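Local coordinates for protein N-hydroxyarylamine O-acetyltransferase (Bacillus cereus, PDB 4DMO) that probably transfers acetyl groups to arylamines and N-hydroxyarylamines, as an arylamine N-acetyltransferase with a non-canonical catalytic triad, at residues A[158-168]-A[180-191]. Numbering follows the deposited sequence.
Sequences TEKGNYILEMR and DDWTLGYAFYIE. With KH2 (3-(1-methylpiperidinium-1-yl)propane-1-sulfonate), chain C.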
loop_
_atom_site.group_PDB
_atom_site.type_symbol
_atom_site.label_atom_id
_atom_site.label_comp_id
_atom_site.label_asym_id
_atom_site.label_seq_id
_atom_site.Cartn_x
_atom_site.Cartn_y
_atom_site.Cartn_z
ATOM N N THR A 158 21.320 4.152 5.496
ATOM C CA THR A 158 21.389 2.783 5.965
ATOM C C THR A 158 21.927 2.065 4.766
ATOM O O THR A 158 22.172 2.672 3.716
ATOM C CB THR A 158 20.003 2.133 6.332
ATOM O OG1 THR A 158 19.232 1.947 5.146
ATOM C CG2 THR A 158 19.214 2.976 7.320
ATOM N N GLU A 159 22.073 0.762 4.910
ATOM C CA GLU A 159 22.517 -0.066 3.813
ATOM C C GLU A 159 21.359 -0.361 2.843
ATOM O O GLU A 159 21.541 -1.111 1.888
ATOM C CB GLU A 159 23.083 -1.369 4.350
ATOM C CG GLU A 159 22.019 -2.302 4.900
ATOM C CD GLU A 159 22.604 -3.584 5.497
ATOM O OE1 GLU A 159 22.768 -3.671 6.746
ATOM O OE2 GLU A 159 22.890 -4.494 4.698
ATOM N N LYS A 160 20.167 0.193 3.100
ATOM C CA LYS A 160 19.006 -0.096 2.246
ATOM C C LYS A 160 18.373 1.164 1.678
ATOM O O LYS A 160 17.291 1.124 1.093
ATOM C CB LYS A 160 17.955 -0.885 3.020
ATOM C CG LYS A 160 18.403 -2.266 3.478
ATOM C CD LYS A 160 18.937 -3.164 2.322
ATOM C CE LYS A 160 19.245 -4.585 2.838
ATOM N NZ LYS A 160 19.705 -5.509 1.739
ATOM N N GLY A 161 19.036 2.295 1.859
ATOM C CA GLY A 161 18.484 3.545 1.384
ATOM C C GLY A 161 19.234 4.735 1.946
ATOM O O GLY A 161 20.233 4.582 2.652
ATOM N N ASN A 162 18.756 5.931 1.609
ATOM C CA ASN A 162 19.274 7.146 2.205
ATOM C C ASN A 162 18.196 7.932 2.931
ATOM O O ASN A 162 18.474 9.020 3.430
ATOM C CB ASN A 162 19.973 8.029 1.174
ATOM C CG ASN A 162 19.255 8.088 -0.133
ATOM O OD1 ASN A 162 18.039 8.290 -0.192
ATOM N ND2 ASN A 162 20.001 7.878 -1.206
ATOM N N TYR A 163 16.982 7.377 2.997
ATOM C CA TYR A 163 15.909 7.934 3.831
ATOM C C TYR A 163 15.192 6.796 4.537
ATOM O O TYR A 163 15.381 5.623 4.224
ATOM C CB TYR A 163 14.892 8.716 3.006
ATOM C CG TYR A 163 15.338 10.097 2.583
ATOM C CD1 TYR A 163 15.003 11.204 3.349
ATOM C CD2 TYR A 163 16.066 10.300 1.422
ATOM C CE1 TYR A 163 15.385 12.461 2.984
ATOM C CE2 TYR A 163 16.451 11.564 1.035
ATOM C CZ TYR A 163 16.102 12.650 1.829
ATOM O OH TYR A 163 16.472 13.945 1.501
ATOM N N ILE A 164 14.380 7.139 5.510
ATOM C CA ILE A 164 13.649 6.131 6.241
ATOM C C ILE A 164 12.269 6.638 6.563
ATOM O O ILE A 164 12.051 7.849 6.724
ATOM C CB ILE A 164 14.336 5.709 7.569
ATOM C CG1 ILE A 164 14.321 6.850 8.592
ATOM C CG2 ILE A 164 15.760 5.207 7.318
ATOM C CD1 ILE A 164 14.964 6.440 9.964
ATOM N N LEU A 165 11.341 5.684 6.632
ATOM C CA LEU A 165 10.019 5.928 7.168
ATOM C C LEU A 165 9.920 5.242 8.505
ATOM O O LEU A 165 9.995 4.004 8.599
ATOM C CB LEU A 165 8.940 5.388 6.242
ATOM C CG LEU A 165 7.584 5.692 6.846
ATOM C CD1 LEU A 165 7.297 7.166 6.735
ATOM C CD2 LEU A 165 6.485 4.870 6.213
ATOM N N GLU A 166 9.780 6.060 9.540
ATOM C CA GLU A 166 9.664 5.590 10.893
ATOM C C GLU A 166 8.222 5.672 11.333
ATOM O O GLU A 166 7.448 6.464 10.835
ATOM C CB GLU A 166 10.506 6.469 11.825
ATOM C CG GLU A 166 11.894 5.958 12.099
ATOM C CD GLU A 166 12.710 6.960 12.873
ATOM O OE1 GLU A 166 12.449 8.171 12.707
ATOM O OE2 GLU A 166 13.582 6.545 13.664
ATOM N N MET A 167 7.871 4.860 12.301
ATOM C CA MET A 167 6.504 4.819 12.754
ATOM C C MET A 167 6.369 4.314 14.188
ATOM O O MET A 167 7.242 3.602 14.726
ATOM C CB MET A 167 5.692 3.897 11.853
ATOM C CG MET A 167 6.033 2.413 12.033
ATOM S SD MET A 167 5.367 1.323 10.743
ATOM C CE MET A 167 6.002 -0.290 11.237
ATOM N N ARG A 168 5.236 4.643 14.787
ATOM C CA ARG A 168 4.878 4.006 16.033
ATOM C C ARG A 168 3.370 3.846 16.177
ATOM O O ARG A 168 2.605 4.680 15.671
ATOM C CB ARG A 168 5.486 4.804 17.180
ATOM C CG ARG A 168 5.123 6.250 17.190
ATOM C CD ARG A 168 6.021 7.000 18.186
ATOM N NE ARG A 168 5.316 7.581 19.331
ATOM C CZ ARG A 168 4.757 8.785 19.337
ATOM N NH1 ARG A 168 4.771 9.534 18.248
ATOM N NH2 ARG A 168 4.160 9.231 20.428
ATOM N N ASP A 180 5.949 0.946 20.954
ATOM C CA ASP A 180 5.390 2.265 21.238
ATOM C C ASP A 180 6.350 3.389 20.884
ATOM O O ASP A 180 5.946 4.546 20.711
ATOM C CB ASP A 180 5.008 2.389 22.719
ATOM C CG ASP A 180 3.548 2.089 22.973
ATOM O OD1 ASP A 180 2.725 2.993 22.746
ATOM O OD2 ASP A 180 3.222 0.967 23.403
ATOM N N ASP A 181 7.625 3.059 20.761
ATOM C CA ASP A 181 8.587 4.071 20.379
ATOM C C ASP A 181 8.829 3.945 18.879
ATOM O O ASP A 181 8.484 2.939 18.257
ATOM C CB ASP A 181 9.893 3.926 21.187
ATOM C CG ASP A 181 10.476 2.510 21.129
ATOM O OD1 ASP A 181 11.474 2.289 20.405
ATOM O OD2 ASP A 181 9.936 1.604 21.800
ATOM N N TRP A 182 9.415 4.990 18.315
ATOM C CA TRP A 182 9.708 5.047 16.915
ATOM C C TRP A 182 10.485 3.822 16.450
ATOM O O TRP A 182 11.453 3.406 17.064
ATOM C CB TRP A 182 10.482 6.311 16.624
ATOM C CG TRP A 182 9.644 7.515 16.728
ATOM C CD1 TRP A 182 9.697 8.457 17.707
ATOM C CD2 TRP A 182 8.613 7.930 15.835
ATOM N NE1 TRP A 182 8.776 9.436 17.474
ATOM C CE2 TRP A 182 8.081 9.128 16.308
ATOM C CE3 TRP A 182 8.081 7.396 14.645
ATOM C CZ2 TRP A 182 7.058 9.814 15.687
ATOM C CZ3 TRP A 182 7.077 8.073 14.008
ATOM C CH2 TRP A 182 6.572 9.272 14.523
ATOM N N THR A 183 10.015 3.209 15.380
ATOM C CA THR A 183 10.701 2.056 14.813
ATOM C C THR A 183 10.713 2.166 13.284
ATOM O O THR A 183 9.823 2.775 12.677
ATOM C CB THR A 183 10.064 0.741 15.310
ATOM O OG1 THR A 183 8.642 0.829 15.222
ATOM C CG2 THR A 183 10.402 0.528 16.781
ATOM N N LEU A 184 11.775 1.633 12.684
ATOM C CA LEU A 184 11.977 1.680 11.262
ATOM C C LEU A 184 10.922 0.852 10.540
ATOM O O LEU A 184 10.740 -0.324 10.862
ATOM C CB LEU A 184 13.362 1.150 10.937
ATOM C CG LEU A 184 13.713 1.092 9.455
ATOM C CD1 LEU A 184 13.537 2.445 8.817
ATOM C CD2 LEU A 184 15.154 0.573 9.263
ATOM N N GLY A 185 10.223 1.490 9.587
ATOM C CA GLY A 185 9.228 0.821 8.755
ATOM C C GLY A 185 9.924 0.304 7.523
ATOM O O GLY A 185 10.103 -0.897 7.321
ATOM N N TYR A 186 10.366 1.237 6.705
ATOM C CA TYR A 186 11.288 0.868 5.659
ATOM C C TYR A 186 12.287 1.975 5.348
ATOM O O TYR A 186 12.089 3.159 5.682
ATOM C CB TYR A 186 10.545 0.450 4.395
ATOM C CG TYR A 186 9.660 1.531 3.827
ATOM C CD1 TYR A 186 8.281 1.533 4.060
ATOM C CD2 TYR A 186 10.196 2.531 3.034
ATOM C CE1 TYR A 186 7.484 2.518 3.533
ATOM C CE2 TYR A 186 9.400 3.513 2.493
ATOM C CZ TYR A 186 8.049 3.504 2.739
ATOM O OH TYR A 186 7.258 4.497 2.209
ATOM N N ALA A 187 13.387 1.528 4.744
ATOM C CA ALA A 187 14.396 2.394 4.204
ATOM C C ALA A 187 14.183 2.465 2.704
ATOM O O ALA A 187 13.792 1.470 2.073
ATOM C CB ALA A 187 15.790 1.826 4.527
ATOM N N PHE A 188 14.438 3.633 2.125
ATOM C CA PHE A 188 14.351 3.796 0.675
ATOM C C PHE A 188 15.391 4.784 0.168
ATOM O O PHE A 188 15.928 5.556 0.943
ATOM C CB PHE A 188 12.965 4.271 0.247
ATOM C CG PHE A 188 12.589 5.642 0.778
ATOM C CD1 PHE A 188 12.115 5.794 2.070
ATOM C CD2 PHE A 188 12.690 6.765 -0.024
ATOM C CE1 PHE A 188 11.752 7.048 2.553
ATOM C CE2 PHE A 188 12.342 8.019 0.465
ATOM C CZ PHE A 188 11.864 8.152 1.750
ATOM N N TYR A 189 15.666 4.722 -1.133
ATOM C CA TYR A 189 16.499 5.690 -1.822
ATOM C C TYR A 189 15.598 6.753 -2.487
ATOM O O TYR A 189 14.562 6.413 -3.071
ATOM C CB TYR A 189 17.341 4.979 -2.887
ATOM C CG TYR A 189 18.337 3.993 -2.347
ATOM C CD1 TYR A 189 19.549 4.434 -1.813
ATOM C CD2 TYR A 189 18.079 2.605 -2.365
ATOM C CE1 TYR A 189 20.499 3.522 -1.302
ATOM C CE2 TYR A 189 19.036 1.669 -1.855
ATOM C CZ TYR A 189 20.239 2.162 -1.323
ATOM O OH TYR A 189 21.195 1.312 -0.810
ATOM N N ILE A 190 15.972 8.031 -2.382
ATOM C CA ILE A 190 15.175 9.128 -2.957
ATOM C C ILE A 190 15.263 9.146 -4.483
ATOM O O ILE A 190 14.432 9.751 -5.160
ATOM C CB ILE A 190 15.619 10.517 -2.391
ATOM C CG1 ILE A 190 14.608 11.615 -2.748
ATOM C CG2 ILE A 190 17.007 10.891 -2.921
ATOM C CD1 ILE A 190 13.166 11.293 -2.364
ATOM N N GLU A 191 16.291 8.487 -5.007
ATOM C CA GLU A 191 16.527 8.362 -6.445
ATOM C C GLU A 191 15.344 7.689 -7.178
ATOM O O GLU A 191 14.870 6.618 -6.801
ATOM C CB GLU A 191 17.828 7.582 -6.693
ATOM C CG GLU A 191 19.148 8.375 -6.390
ATOM C CD GLU A 191 19.518 8.502 -4.895
ATOM O OE1 GLU A 191 19.032 7.712 -4.050
ATOM O OE2 GLU A 191 20.302 9.413 -4.569
HETATM S S KH2 C . 14.291 0.064 15.305
HETATM C C1 KH2 C . 15.369 -0.900 14.297
HETATM O O1 KH2 C . 13.001 -0.555 15.496
HETATM N N2 KH2 C . 18.384 -0.120 12.122
HETATM O O2 KH2 C . 14.059 1.396 14.796
HETATM C C4 KH2 C . 16.739 -0.407 13.998
HETATM O O4 KH2 C . 14.815 0.315 16.632
HETATM C C7 KH2 C . 17.052 -0.322 12.556
HETATM C C11 KH2 C . 18.815 1.192 12.455
HETATM C C12 KH2 C . 19.708 -0.260 10.043
HETATM C C13 KH2 C . 20.103 -1.797 11.799
HETATM C C14 KH2 C . 20.762 -0.746 10.975
HETATM C C15 KH2 C . 19.236 -1.061 12.759
HETATM C C16 KH2 C . 18.380 -0.320 10.702
#
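Tyr163 to Met167 pair with Thr183 to Phe188 as neighbouring antiparallel strands in the large beta sheet of the arylamine N-acetyltransferase fold. A classic beta bulge at Leu165 shifts the ladder by one residue: Gly185 N gives Leu165 O a 2.7 Å bond and Tyr186 N a weak one. A second, at the ladder's end, has Phe188 O accept from both Asn162 N and Tyr163 N. Met167 O is gripped twice by Thr183, through N and OG1, from opposite faces of its carbonyl plane. Chi1 of 46° turns OG1 back over the Thr183 backbone for this.

On the face bearing Tyr163, Leu165, Tyr186 and Phe188, CH-pi contacts form. Tyr163 CB lies over the Phe188 ring, offset toward its rim, and Leu165 CB is centred over Tyr186. At the ends of the contact, Gly161 CA lies over the Tyr189 ring and Arg168 CD over the five-membered ring of Trp182. Arg168 NH1 forms a salt bridge with Asp150.

On the face carrying Ile164, Leu184 CD1 packs on Ile164 CB. Trp182, Thr183 and Leu184 line the KH2 pocket with Tyr97 and Trp104; Leu184 N donates to sulfonate O2 (3.1 Å).

Asn162 clamps Ile190 and Glu191. Its OD1 accepts from Ile190 N in the carbonyl plane. Its ND2 meets the syn lone pair of Glu191 OE1 at 3.0 Å, nearly straight (170°).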